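Local coordinates for protein SusD homolog (Bacteroides thetaiotaomicron VPI-5482, PDB 3IV0) that probably binds glycans at the outer membrane of the bacterium as a member of the SusD family, its exact ligand being unknown, at residues 184-192 against 237-245; 259-270 against 358-368. All coordinates share one frame; numbering follows the deposited sequence. Where two conformers were deposited one is given.

Overall arrangement
The two contacts follow in series along the chain, contact 1 closing before contact 2 opens, and their centres lie about 15 Å apart. Contact 1 joins the loop ahead of helix 202-219 to the C-terminal side of helix 224-238, about 20 Å from the centre of the chain. Contact 2 is more central, at about 11 Å, and pairs strands 264-268 and 362-366 in a molecule richer in helix than in strand. Y367, in the first turn of helix 367-381, ties them together: its OH lies 2.5 Å from E239 OE2, probably hydrogen-bonded. Y245 packs on L265 nearby, so the helix end and the two-stranded sheet share one continuous block of structure.

Contact 1. Residues 184-192 against 237-245; sequences EVLPWSYSS and ELERNNGAY
W188, in the irregular loop ahead of helix 202-219, sets one face of its indole against N241 in the consecutive type I (L238 to N241) and type I' (N241 to A244) turns at the C-terminal side of helix 224-238. The contact is a CH-pi one: N241 CA stands 3.6 Å from the centroid of the six-membered ring of W188, only 5° off its normal. CG anti to the carbonyl carbon (chi1 -67°) turns the indole toward these turns and brings that ring to N241. Its far rim meets the helix, W188 CH2 being 3.3 Å from E237 O, while W188 CB rests 3.8 Å from A244 CB. The hydroxyl of Y245 donates a 2.6 Å hydrogen bond from OH to W188 O, in the carbonyl plane and on a lone pair; the same OH lies at the edge of the indole, in its plane. N241 is pinned by its own amide: ND2 donates to L238 O at 2.8 Å, and OD1 accepts from Y245 N at 3.0 Å, from above the amide carbonyl plane. L238 O also takes N241 N, from its opposite face. Replacing the indole with an alanine here removes the aromatic face from N241 CA and is likely to open a gap between loop and turns, though the bond from Y245 OH could persist. I206 and R202 of helix 202-219 also touch the indole. E237 bridges to R240 through OE1 and to R202 through OE2, so the carboxylate beside the ring rim probably has its charge balanced, while the ring face rests on an asparagine already fixed by its amide.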
ATOM      1  N   GLU A 184       8.695  19.542  13.584  1.00 16.93           N
ATOM      2  CA  GLU A 184      10.045  19.358  14.117  1.00 17.62           C
ATOM      3  C   GLU A 184      10.341  17.928  14.543  1.00 16.01           C
ATOM      4  O   GLU A 184      11.412  17.391  14.282  1.00 17.42           O
ATOM      5  CB  GLU A 184      10.282  20.293  15.304  1.00 19.16           C
ATOM      6  CG  GLU A 184      10.234  21.743  14.893  1.00 26.79           C
ATOM      7  CD  GLU A 184      10.534  22.696  16.037  1.00 39.32           C
ATOM      8  OE1 GLU A 184      10.717  22.224  17.178  1.00 44.86           O
ATOM      9  OE2 GLU A 184      10.585  23.919  15.785  1.00 47.00           O
ATOM     10  N   VAL A 185       9.392  17.332  15.261  1.00 15.46           N
ATOM     11  CA  VAL A 185       9.530  15.958  15.694  1.00 14.25           C
ATOM     12  C   VAL A 185       9.464  14.995  14.494  1.00 14.37           C
ATOM     13  O   VAL A 185      10.322  14.125  14.355  1.00 14.41           O
ATOM     14  CB  VAL A 185       8.480  15.619  16.751  1.00 14.69           C
ATOM     15  CG1 VAL A 185       8.533  14.147  17.092  1.00 14.24           C
ATOM     16  CG2 VAL A 185       8.723  16.459  18.016  1.00 15.24           C
ATOM     17  N   LEU A 186       8.466  15.161  13.634  1.00 13.52           N
ATOM     18  CA  LEU A 186       8.459  14.506  12.306  1.00 12.83           C
ATOM     19  C   LEU A 186       8.464  15.599  11.266  1.00 13.78           C
ATOM     20  O   LEU A 186       7.498  16.310  11.101  1.00 13.66           O
ATOM     21  CB  LEU A 186       7.209  13.626  12.133  1.00 13.45           C
ATOM     22  CG  LEU A 186       7.148  12.405  13.042  1.00 12.06           C
ATOM     23  CD1 LEU A 186       5.789  11.709  12.830  1.00 14.81           C
ATOM     24  CD2 LEU A 186       8.306  11.431  12.821  1.00 15.62           C
ATOM     25  N   PRO A 187       9.566  15.727  10.529  0.60 12.29           N
ATOM     26  CA  PRO A 187       9.584  16.802   9.569  0.60 13.04           C
ATOM     27  C   PRO A 187       8.734  16.442   8.369  0.60 12.73           C
ATOM     28  O   PRO A 187       8.296  15.280   8.237  0.60 11.49           O
ATOM     29  CB  PRO A 187      11.049  16.867   9.156  0.60 12.48           C
ATOM     30  CG  PRO A 187      11.495  15.438   9.245  0.60 11.30           C
ATOM     31  CD  PRO A 187      10.788  14.912  10.465  0.60 15.49           C
ATOM     32  N   TRP A 188       8.511  17.404   7.499  1.00 11.81           N
ATOM     33  CA  TRP A 188       7.854  17.119   6.228  1.00 12.25           C
ATOM     34  C   TRP A 188       8.694  16.175   5.383  1.00 13.25           C
ATOM     35  O   TRP A 188       8.175  15.304   4.709  1.00 13.27           O
ATOM     36  CB  TRP A 188       7.574  18.379   5.426  1.00 12.56           C
ATOM     37  CG  TRP A 188       6.554  19.291   6.036  1.00 13.31           C
ATOM     38  CD1 TRP A 188       6.809  20.438   6.721  1.00 14.65           C
ATOM     39  CD2 TRP A 188       5.133  19.125   6.039  1.00 12.20           C
ATOM     40  NE1 TRP A 188       5.632  21.013   7.139  1.00 16.59           N
ATOM     41  CE2 TRP A 188       4.588  20.233   6.715  1.00 14.64           C
ATOM     42  CE3 TRP A 188       4.269  18.186   5.482  1.00 12.35           C
ATOM     43  CZ2 TRP A 188       3.217  20.409   6.861  1.00 16.72           C
ATOM     44  CZ3 TRP A 188       2.905  18.370   5.638  1.00 14.52           C
ATOM     45  CH2 TRP A 188       2.411  19.470   6.323  1.00 15.82           C
ATOM     46  N   SER A 189      10.006  16.343   5.431  0.50 13.40           N
ATOM     47  CA  SER A 189      10.868  15.463   4.694  0.50 14.23           C
ATOM     48  C   SER A 189      12.307  15.594   5.159  0.50 12.76           C
ATOM     49  O   SER A 189      12.738  16.624   5.651  0.50 14.41           O
ATOM     50  CB  SER A 189      10.789  15.779   3.209  0.50 14.24           C
ATOM     51  OG  SER A 189      11.306  17.075   2.953  0.50 23.88           O
ATOM     52  N   TYR A 190      13.046  14.528   4.926  1.00 12.15           N
ATOM     53  CA  TYR A 190      14.411  14.404   5.395  1.00 12.63           C
ATOM     54  C   TYR A 190      15.368  14.643   4.241  1.00 14.39           C
ATOM     55  O   TYR A 190      15.105  14.267   3.109  1.00 14.38           O
ATOM     56  CB  TYR A 190      14.647  13.003   5.893  1.00 12.57           C
ATOM     57  CG  TYR A 190      13.783  12.587   7.067  1.00 12.91           C
ATOM     58  CD1 TYR A 190      14.107  12.967   8.373  1.00 14.42           C
ATOM     59  CD2 TYR A 190      12.634  11.792   6.883  1.00 13.42           C
ATOM     60  CE1 TYR A 190      13.320  12.584   9.450  1.00 16.02           C
ATOM     61  CE2 TYR A 190      11.854  11.398   7.948  1.00 12.40           C
ATOM     62  CZ  TYR A 190      12.175  11.809   9.231  1.00 15.32           C
ATOM     63  OH  TYR A 190      11.428  11.409  10.321  1.00 14.95           O
ATOM     64  N   SER A 191      16.498  15.276   4.523  0.50 14.30           N
ATOM     65  CA  SER A 191      17.468  15.524   3.462  0.50 14.99           C
ATOM     66  C   SER A 191      18.489  14.397   3.353  0.50 14.17           C
ATOM     67  O   SER A 191      19.150  14.301   2.333  0.50 14.61           O
ATOM     68  CB  SER A 191      18.189  16.848   3.682  0.50 18.24           C
ATOM     69  OG  SER A 191      18.682  16.912   5.008  0.50 17.62           O
ATOM     70  N   SER A 192      18.645  13.590   4.399  1.00 12.21           N
ATOM     71  CA  SER A 192      19.532  12.428   4.325  1.00 13.27           C
ATOM     72  C   SER A 192      18.974  11.311   3.464  1.00 13.55           C
ATOM     73  O   SER A 192      17.836  10.876   3.653  1.00 12.99           O
ATOM     74  CB  SER A 192      19.786  11.856   5.701  1.00 14.53           C
ATOM     75  OG  SER A 192      20.580  10.686   5.621  1.00 16.11           O
ATOM     76  N   GLU A 237      -4.089  20.071   5.383  1.00 13.43           N
ATOM     77  CA  GLU A 237      -2.810  20.031   6.079  1.00 12.93           C
ATOM     78  C   GLU A 237      -1.674  19.562   5.169  1.00 12.07           C
ATOM     79  O   GLU A 237      -0.588  20.153   5.181  1.00 12.49           O
ATOM     80  CB  GLU A 237      -2.895  19.146   7.322  1.00 14.64           C
ATOM     81  CG  GLU A 237      -1.579  18.995   8.094  1.00 14.66           C
ATOM     82  CD  GLU A 237      -1.072  20.281   8.679  1.00 17.91           C
ATOM     83  OE1 GLU A 237      -1.851  21.237   8.852  1.00 20.25           O
ATOM     84  OE2 GLU A 237       0.127  20.346   8.978  1.00 17.15           O
ATOM     85  N   LEU A 238      -1.919  18.524   4.370  1.00 11.51           N
ATOM     86  CA  LEU A 238      -0.924  18.065   3.408  1.00 13.29           C
ATOM     87  C   LEU A 238      -0.427  19.219   2.549  1.00 11.40           C
ATOM     88  O   LEU A 238       0.768  19.329   2.254  1.00 13.03           O
ATOM     89  CB  LEU A 238      -1.533  16.995   2.527  1.00 12.95           C
ATOM     90  CG  LEU A 238      -0.619  16.432   1.448  1.00 17.01           C
ATOM     91  CD1 LEU A 238       0.539  15.708   2.081  1.00 19.60           C
ATOM     92  CD2 LEU A 238      -1.431  15.539   0.499  1.00 17.99           C
ATOM     93  N   GLU A 239      -1.337  20.089   2.145  1.00 12.68           N
ATOM     94  CA  GLU A 239      -1.007  21.170   1.232  1.00 14.25           C
ATOM     95  C   GLU A 239      -0.341  22.352   1.919  1.00 16.25           C
ATOM     96  O   GLU A 239      -0.054  23.361   1.266  1.00 18.28           O
ATOM     97  CB  GLU A 239      -2.255  21.596   0.476  1.00 14.91           C
ATOM     98  CG  GLU A 239      -2.678  20.550  -0.551  1.00 16.48           C
ATOM     99  CD  GLU A 239      -1.557  20.253  -1.526  1.00 18.99           C
ATOM    100  OE1 GLU A 239      -1.412  20.989  -2.528  1.00 21.64           O
ATOM    101  OE2 GLU A 239      -0.780  19.318  -1.267  1.00 18.06           O
ATOM    102  N   ARG A 240      -0.048  22.227   3.197  1.00 14.92           N
ATOM    103  CA  ARG A 240       0.811  23.186   3.917  1.00 16.52           C
ATOM    104  C   ARG A 240       2.290  22.756   3.928  1.00 15.68           C
ATOM    105  O   ARG A 240       3.140  23.331   4.631  1.00 17.95           O
ATOM    106  CB  ARG A 240       0.308  23.358   5.356  1.00 17.62           C
ATOM    107  CG  ARG A 240      -1.082  23.958   5.419  1.00 20.25           C
ATOM    108  CD  ARG A 240      -1.617  24.150   6.827  1.00 22.58           C
ATOM    109  NE  ARG A 240      -2.989  24.620   6.703  1.00 27.43           N
ATOM    110  CZ  ARG A 240      -4.078  23.962   7.079  1.00 26.06           C
ATOM    111  NH1 ARG A 240      -4.028  22.799   7.736  1.00 19.96           N
ATOM    112  NH2 ARG A 240      -5.250  24.528   6.852  1.00 28.05           N
ATOM    113  N   ASN A 241       2.631  21.771   3.118  1.00 13.90           N
ATOM    114  CA  ASN A 241       3.997  21.241   3.105  1.00 14.66           C
ATOM    115  C   ASN A 241       5.053  22.197   2.515  1.00 17.69           C
ATOM    116  O   ASN A 241       6.247  21.917   2.586  1.00 18.69           O
ATOM    117  CB  ASN A 241       4.029  19.901   2.355  1.00 14.92           C
ATOM    118  CG  ASN A 241       3.922  20.053   0.861  1.00 14.21           C
ATOM    119  OD1 ASN A 241       4.934  20.366   0.209  1.00 16.71           O
ATOM    120  ND2 ASN A 241       2.754  19.788   0.274  1.00 15.14           N
ATOM    121  N   ASN A 242       4.600  23.283   1.898  1.00 18.93           N
ATOM    122  CA  ASN A 242       5.468  24.387   1.436  1.00 22.53           C
ATOM    123  C   ASN A 242       6.571  23.937   0.504  1.00 21.83           C
ATOM    124  O   ASN A 242       7.719  24.400   0.626  1.00 24.69           O
ATOM    125  CB  ASN A 242       6.070  25.203   2.579  1.00 24.11           C
ATOM    126  CG  ASN A 242       6.482  26.617   2.118  1.00 28.89           C
ATOM    127  OD1 ASN A 242       5.951  27.138   1.129  1.00 38.95           O
ATOM    128  ND2 ASN A 242       7.424  27.224   2.822  1.00 38.32           N
ATOM    129  N   GLY A 243       6.219  23.078  -0.440  1.00 18.35           N
ATOM    130  CA  GLY A 243       7.141  22.663  -1.484  1.00 19.90           C
ATOM    131  C   GLY A 243       7.994  21.446  -1.175  1.00 18.88           C
ATOM    132  O   GLY A 243       8.793  21.030  -2.022  1.00 19.26           O
ATOM    133  N   ALA A 244       7.836  20.847   0.005  1.00 15.86           N
ATOM    134  CA  ALA A 244       8.527  19.609   0.335  1.00 14.36           C
ATOM    135  C   ALA A 244       8.148  18.488  -0.624  1.00 13.84           C
ATOM    136  O   ALA A 244       8.996  17.652  -0.973  1.00 14.35           O
ATOM    137  CB  ALA A 244       8.229  19.199   1.737  1.00 16.65           C
ATOM    138  N   TYR A 245       6.876  18.466  -1.015  1.00 12.81           N
ATOM    139  CA  TYR A 245       6.370  17.449  -1.900  1.00 11.46           C
ATOM    140  C   TYR A 245       6.049  18.044  -3.255  1.00 13.11           C
ATOM    141  O   TYR A 245       5.553  19.156  -3.365  1.00 14.18           O
ATOM    142  CB  TYR A 245       5.102  16.798  -1.322  1.00 12.72           C
ATOM    143  CG  TYR A 245       5.248  16.332   0.107  1.00 12.01           C
ATOM    144  CD1 TYR A 245       6.409  15.710   0.553  1.00 11.74           C
ATOM    145  CD2 TYR A 245       4.228  16.508   1.012  1.00 11.45           C
ATOM    146  CE1 TYR A 245       6.551  15.317   1.868  1.00 12.85           C
ATOM    147  CE2 TYR A 245       4.359  16.106   2.339  1.00 11.41           C
ATOM    148  CZ  TYR A 245       5.529  15.520   2.761  1.00 11.87           C
ATOM    149  OH  TYR A 245       5.621  15.151   4.095  1.00 12.69           O
TER

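Contact 2. Residues 259-270 against 358-368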
ATOM      1  N   GLY A 259      12.713   5.435  -5.440  1.00 11.18           N
ATOM      2  CA  GLY A 259      12.583   5.776  -4.036  1.00 12.01           C
ATOM      3  C   GLY A 259      13.369   6.998  -3.680  1.00 11.32           C
ATOM      4  O   GLY A 259      14.334   7.360  -4.379  1.00 12.59           O
ATOM      5  N   GLY A 260      12.966   7.631  -2.584  1.00 11.64           N
ATOM      6  CA  GLY A 260      13.640   8.807  -2.106  1.00 11.71           C
ATOM      7  C   GLY A 260      13.363  10.080  -2.885  1.00 11.96           C
ATOM      8  O   GLY A 260      14.031  11.093  -2.669  1.00 14.16           O
ATOM      9  N   SER A 261      12.348  10.087  -3.736  1.00 10.96           N
ATOM     10  CA  SER A 261      11.997  11.275  -4.496  1.00 11.38           C
ATOM     11  C   SER A 261      11.134  12.231  -3.694  1.00 11.29           C
ATOM     12  O   SER A 261      10.579  11.879  -2.653  1.00 11.24           O
ATOM     13  CB  SER A 261      11.232  10.927  -5.787  1.00 11.89           C
ATOM     14  OG  SER A 261       9.845  10.714  -5.503  1.00 11.35           O
ATOM     15  N   ASP A 262      10.943  13.430  -4.232  1.00 12.18           N
ATOM     16  CA  ASP A 262      10.104  14.426  -3.566  1.00 12.74           C
ATOM     17  C   ASP A 262       8.602  14.118  -3.670  1.00 12.67           C
ATOM     18  O   ASP A 262       7.793  14.861  -3.145  1.00 13.40           O
ATOM     19  CB  ASP A 262      10.308  15.822  -4.170  1.00 14.93           C
ATOM     20  CG  ASP A 262      11.625  16.480  -3.748  1.00 19.59           C
ATOM     21  OD1 ASP A 262      12.413  15.870  -3.013  1.00 19.41           O
ATOM     22  OD2 ASP A 262      11.826  17.646  -4.139  1.00 26.43           O
ATOM     23  N   GLU A 263       8.228  13.044  -4.368  1.00 11.15           N
ATOM     24  CA  GLU A 263       6.847  12.650  -4.485  1.00 10.41           C
ATOM     25  C   GLU A 263       6.505  11.574  -3.451  1.00 12.03           C
ATOM     26  O   GLU A 263       5.323  11.354  -3.147  1.00 12.03           O
ATOM     27  CB  GLU A 263       6.562  12.160  -5.911  1.00 12.41           C
ATOM     28  CG  GLU A 263       5.116  11.934  -6.163  1.00 13.49           C
ATOM     29  CD  GLU A 263       4.706  11.795  -7.598  1.00 13.86           C
ATOM     30  OE1 GLU A 263       5.379  12.357  -8.479  1.00 14.50           O
ATOM     31  OE2 GLU A 263       3.613  11.194  -7.812  1.00 13.73           O
ATOM     32  N   GLY A 264       7.498  10.904  -2.900  1.00 11.43           N
ATOM     33  CA  GLY A 264       7.211   9.813  -1.982  1.00 12.57           C
ATOM     34  C   GLY A 264       6.637  10.332  -0.672  1.00 13.49           C
ATOM     35  O   GLY A 264       7.068  11.368  -0.163  1.00 13.82           O
ATOM     36  N   LEU A 265       5.664   9.634  -0.105  1.00 10.20           N
ATOM     37  CA  LEU A 265       5.181   9.942   1.238  1.00  9.85           C
ATOM     38  C   LEU A 265       5.595   8.824   2.200  1.00  9.88           C
ATOM     39  O   LEU A 265       5.949   9.142   3.346  1.00 11.81           O
ATOM     40  CB  LEU A 265       3.664  10.191   1.284  1.00 10.28           C
ATOM     41  CG  LEU A 265       3.209  11.435   0.522  1.00  9.90           C
ATOM     42  CD1 LEU A 265       1.686  11.533   0.552  1.00 10.41           C
ATOM     43  CD2 LEU A 265       3.844  12.701   1.024  1.00 13.14           C
ATOM     44  N   PHE A 266       5.494   7.549   1.850  1.00  9.54           N
ATOM     45  CA  PHE A 266       6.072   6.487   2.690  1.00  8.81           C
ATOM     46  C   PHE A 266       6.505   5.392   1.768  1.00  9.40           C
ATOM     47  O   PHE A 266       5.754   4.991   0.855  1.00  9.97           O
ATOM     48  CB  PHE A 266       5.139   5.972   3.798  1.00  9.70           C
ATOM     49  CG  PHE A 266       5.838   5.021   4.713  1.00  9.33           C
ATOM     50  CD1 PHE A 266       6.885   5.500   5.497  1.00 10.38           C
ATOM     51  CD2 PHE A 266       5.603   3.676   4.680  1.00 11.22           C
ATOM     52  CE1 PHE A 266       7.622   4.635   6.273  1.00 11.90           C
ATOM     53  CE2 PHE A 266       6.356   2.803   5.451  1.00 11.65           C
ATOM     54  CZ  PHE A 266       7.377   3.296   6.242  1.00 11.04           C
ATOM     55  N   GLU A 267       7.689   4.844   2.019  1.00  9.51           N
ATOM     56  CA  GLU A 267       8.317   3.816   1.192  1.00  9.63           C
ATOM     57  C   GLU A 267       8.964   2.766   2.071  1.00 10.08           C
ATOM     58  O   GLU A 267       9.418   3.081   3.161  1.00 10.68           O
ATOM     59  CB  GLU A 267       9.375   4.458   0.271  1.00 10.05           C
ATOM     60  CG  GLU A 267       8.869   5.692  -0.434  1.00 11.92           C
ATOM     61  CD  GLU A 267       9.934   6.435  -1.219  1.00 12.55           C
ATOM     62  OE1 GLU A 267      11.108   6.013  -1.232  1.00 12.75           O
ATOM     63  OE2 GLU A 267       9.563   7.484  -1.794  1.00 12.28           O
ATOM     64  N   ILE A 268       8.973   1.534   1.580  1.00 10.34           N
ATOM     65  CA  ILE A 268       9.693   0.427   2.184  1.00 10.54           C
ATOM     66  C   ILE A 268      11.033   0.340   1.483  1.00 10.57           C
ATOM     67  O   ILE A 268      11.102   0.288   0.256  1.00 11.02           O
ATOM     68  CB  ILE A 268       8.906  -0.900   2.004  1.00  9.39           C
ATOM     69  CG1 ILE A 268       7.514  -0.836   2.653  1.00 11.01           C
ATOM     70  CG2 ILE A 268       9.684  -2.080   2.624  1.00 10.79           C
ATOM     71  CD1 ILE A 268       6.493  -1.870   2.127  1.00 12.48           C
ATOM     72  N   ALA A 269      12.135   0.352   2.240  1.00 11.48           N
ATOM     73  CA  ALA A 269      13.455   0.460   1.681  1.00 11.63           C
ATOM     74  C   ALA A 269      13.941  -0.849   1.074  1.00 11.21           C
ATOM     75  O   ALA A 269      13.857  -1.904   1.702  1.00 12.35           O
ATOM     76  CB  ALA A 269      14.445   0.901   2.806  1.00 13.93           C
ATOM     77  N   GLN A 270      14.452  -0.767  -0.151  1.00 11.25           N
ATOM     78  CA  GLN A 270      15.267  -1.823  -0.728  1.00 11.47           C
ATOM     79  C   GLN A 270      16.682  -1.283  -0.872  1.00 13.47           C
ATOM     80  O   GLN A 270      16.888  -0.121  -1.214  1.00 15.43           O
ATOM     81  CB  GLN A 270      14.753  -2.267  -2.113  1.00 11.73           C
ATOM     82  CG  GLN A 270      14.996  -3.730  -2.376  1.00 11.50           C
ATOM     83  CD  GLN A 270      14.554  -4.229  -3.727  1.00 12.67           C
ATOM     84  OE1 GLN A 270      14.134  -3.462  -4.622  1.00 15.48           O
ATOM     85  NE2 GLN A 270      14.643  -5.507  -3.892  1.00  9.30           N
ATOM     86  N   ASN A 358      13.436  -4.042 -10.718  1.00 12.64           N
ATOM     87  CA  ASN A 358      13.135  -2.938  -9.838  1.00 12.31           C
ATOM     88  C   ASN A 358      13.938  -3.002  -8.539  1.00 12.49           C
ATOM     89  O   ASN A 358      13.522  -3.632  -7.570  1.00 12.63           O
ATOM     90  CB  ASN A 358      11.630  -2.844  -9.567  1.00 12.05           C
ATOM     91  CG  ASN A 358      11.277  -1.590  -8.778  1.00 12.18           C
ATOM     92  OD1 ASN A 358      12.162  -0.787  -8.478  1.00 12.33           O
ATOM     93  ND2 ASN A 358       9.996  -1.389  -8.488  1.00 12.34           N
ATOM     94  N   SER A 359      15.093  -2.346  -8.540  1.00 11.05           N
ATOM     95  CA  SER A 359      15.950  -2.199  -7.369  1.00 12.91           C
ATOM     96  C   SER A 359      15.483  -1.102  -6.431  1.00 12.55           C
ATOM     97  O   SER A 359      16.097  -0.854  -5.379  1.00 13.21           O
ATOM     98  CB  SER A 359      17.369  -1.865  -7.836  1.00 14.55           C
ATOM     99  OG  SER A 359      17.372  -0.584  -8.434  1.00 16.51           O
ATOM    100  N   GLY A 360      14.365  -0.468  -6.747  1.00 12.02           N
ATOM    101  CA  GLY A 360      13.876   0.658  -5.978  1.00 11.39           C
ATOM    102  C   GLY A 360      13.115   0.268  -4.739  1.00 11.87           C
ATOM    103  O   GLY A 360      12.772  -0.889  -4.522  1.00 12.23           O
ATOM    104  N   ASN A 361      12.833   1.271  -3.926  1.00 11.69           N
ATOM    105  CA  ASN A 361      11.938   1.113  -2.764  1.00 11.27           C
ATOM    106  C   ASN A 361      10.542   0.770  -3.231  1.00 12.50           C
ATOM    107  O   ASN A 361      10.163   1.115  -4.334  1.00 13.69           O
ATOM    108  CB  ASN A 361      11.883   2.418  -1.942  1.00 11.28           C
ATOM    109  CG  ASN A 361      13.211   2.844  -1.380  1.00 11.44           C
ATOM    110  OD1 ASN A 361      14.159   2.059  -1.298  1.00 12.60           O
ATOM    111  ND2 ASN A 361      13.291   4.096  -0.992  1.00 12.14           N
ATOM    112  N   GLN A 362       9.756   0.122  -2.389  1.00 10.28           N
ATOM    113  CA  GLN A 362       8.345  -0.062  -2.657  1.00  9.87           C
ATOM    114  C   GLN A 362       7.649   1.190  -2.204  1.00 11.81           C
ATOM    115  O   GLN A 362       7.776   1.616  -1.043  1.00 12.27           O
ATOM    116  CB  GLN A 362       7.801  -1.284  -1.920  1.00 12.12           C
ATOM    117  CG  GLN A 362       6.283  -1.432  -2.000  1.00 12.66           C
ATOM    118  CD  GLN A 362       5.733  -1.879  -3.331  1.00 13.19           C
ATOM    119  OE1 GLN A 362       6.405  -2.536  -4.106  1.00 16.24           O
ATOM    120  NE2 GLN A 362       4.473  -1.520  -3.588  1.00 17.40           N
ATOM    121  N   ILE A 363       6.864   1.797  -3.099  0.60 10.16           N
ATOM    122  CA  ILE A 363       6.238   3.080  -2.792  0.60 10.34           C
ATOM    123  C   ILE A 363       4.851   2.895  -2.215  0.60 11.32           C
ATOM    124  O   ILE A 363       3.883   2.692  -2.986  0.60 10.38           O
ATOM    125  CB  ILE A 363       6.135   3.985  -4.007  1.00 12.80           C
ATOM    126  CG1 ILE A 363       7.502   4.128  -4.704  1.00 14.37           C
ATOM    127  CG2 ILE A 363       5.651   5.371  -3.590  1.00 15.75           C
ATOM    128  CD1 ILE A 363       8.715   4.592  -3.816  1.00 17.35           C
ATOM    129  N   VAL A 364       4.709   2.955  -0.890  1.00 10.65           N
ATOM    130  CA  VAL A 364       3.469   2.619  -0.228  1.00 10.76           C
ATOM    131  C   VAL A 364       2.459   3.744  -0.404  1.00  9.84           C
ATOM    132  O   VAL A 364       1.297   3.492  -0.802  1.00  9.84           O
ATOM    133  CB  VAL A 364       3.711   2.326   1.268  1.00 11.14           C
ATOM    134  CG1 VAL A 364       2.369   2.096   2.007  1.00 12.26           C
ATOM    135  CG2 VAL A 364       4.604   1.103   1.430  1.00 12.39           C
ATOM    136  N   PHE A 365       2.853   4.961  -0.114  1.00  9.50           N
ATOM    137  CA  PHE A 365       2.018   6.137  -0.277  1.00  9.08           C
ATOM    138  C   PHE A 365       2.835   7.150  -1.030  1.00  9.05           C
ATOM    139  O   PHE A 365       4.004   7.405  -0.694  1.00  9.74           O
ATOM    140  CB  PHE A 365       1.624   6.739   1.069  1.00 10.86           C
ATOM    141  CG  PHE A 365       0.853   5.809   1.982  1.00 10.50           C
ATOM    142  CD1 PHE A 365      -0.260   5.085   1.543  1.00 10.40           C
ATOM    143  CD2 PHE A 365       1.217   5.719   3.340  1.00 10.49           C
ATOM    144  CE1 PHE A 365      -0.952   4.275   2.394  1.00 11.52           C
ATOM    145  CE2 PHE A 365       0.489   4.888   4.200  1.00 10.35           C
ATOM    146  CZ  PHE A 365      -0.570   4.156   3.706  1.00 10.97           C
ATOM    147  N   ARG A 366       2.248   7.791  -2.032  1.00  9.81           N
ATOM    148  CA  ARG A 366       2.937   8.913  -2.659  1.00 12.55           C
ATOM    149  C   ARG A 366       1.994  10.071  -2.956  1.00  9.25           C
ATOM    150  O   ARG A 366       0.760   9.957  -2.815  1.00 10.01           O
ATOM    151  CB  ARG A 366       3.721   8.517  -3.889  1.00 13.29           C
ATOM    152  CG  ARG A 366       2.894   8.014  -5.012  1.00 11.67           C
ATOM    153  CD  ARG A 366       3.796   7.722  -6.231  1.00 11.44           C
ATOM    154  NE  ARG A 366       3.078   6.953  -7.244  1.00 11.50           N
ATOM    155  CZ  ARG A 366       2.585   7.461  -8.375  1.00 11.83           C
ATOM    156  NH1 ARG A 366       2.673   8.734  -8.673  1.00 13.90           N
ATOM    157  NH2 ARG A 366       1.988   6.653  -9.224  1.00 12.55           N
ATOM    158  N   TYR A 367       2.559  11.213  -3.307  1.00 10.34           N
ATOM    159  CA  TYR A 367       1.815  12.464  -3.321  1.00  9.89           C
ATOM    160  C   TYR A 367       0.674  12.448  -4.330  1.00 10.54           C
ATOM    161  O   TYR A 367      -0.398  12.956  -4.026  1.00  9.89           O
ATOM    162  CB  TYR A 367       2.796  13.599  -3.533  1.00 11.42           C
ATOM    163  CG  TYR A 367       2.259  15.000  -3.389  1.00 11.62           C
ATOM    164  CD1 TYR A 367       1.512  15.413  -2.287  1.00 13.05           C
ATOM    165  CD2 TYR A 367       2.590  15.957  -4.329  1.00 12.78           C
ATOM    166  CE1 TYR A 367       1.060  16.731  -2.190  1.00 13.23           C
ATOM    167  CE2 TYR A 367       2.192  17.281  -4.204  1.00 14.44           C
ATOM    168  CZ  TYR A 367       1.405  17.636  -3.167  1.00 12.24           C
ATOM    169  OH  TYR A 367       1.001  18.949  -3.053  1.00 16.05           O
ATOM    170  N   ALA A 368       0.831  11.833  -5.500  1.00  9.49           N
ATOM    171  CA  ALA A 368      -0.275  11.794  -6.452  1.00 10.38           C
ATOM    172  C   ALA A 368      -1.445  11.040  -5.859  1.00 10.60           C
ATOM    173  O   ALA A 368      -2.607  11.420  -6.056  1.00 10.58           O
ATOM    174  CB  ALA A 368       0.138  11.122  -7.793  1.00 12.61           C
TER
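F266 and F365 meet where strands 264-268 and 362-366 turn a corner together, an antiparallel pair broken by two classic beta bulges. L265 N and F266 N both donate to F365 O, from the same face of its plane; in return F365 N gives F266 O a nearly straight bond (170°) on a lone pair, and V364 N adds a weak one. Further along, I268 and Q362 exchange two backbone bonds. The buried part packs tightly on both faces. On one, F266 CB sits 4.0 Å from F365 CD2, F266 CD2 lies 4.1 Å from V364 CB, and I268 CD1 reaches V364 CG2 at 3.6 Å.

The other face carries the buried E267 carboxylate beside I363. E267 CG lies anti to the carbonyl carbon (chi1 -47°) and the chain runs straight on, carrying OE1 to two donors: G260 N at 2.8 Å, on the syn lone pair, and N361 ND2 at 2.9 Å and 174°. Against this core stands a partly exposed edge at G259, G260, S359, A269 and N361. There G259 CA lies 3.5 Å from N361 ND2, a spot where a CB would clash. One asparagine amide thus binds the E267 carboxylate through ND2 and, through OD1, the backbone N of Q270 just past the strand's end.

At the helical end Y367 N donates to E263 O at 2.8 Å, and E263 OE2 forms a salt bridge with R366 NH1, the N-cap residue. R366 also pairs with E422 and E426, and E263 with R398. Helix 117-142 packs on F266, V364 and F365, helix 19-39 on F266, I268 and Q362, and helix 253-258 on I363 and R366, leaving the short sheet wedged between helices.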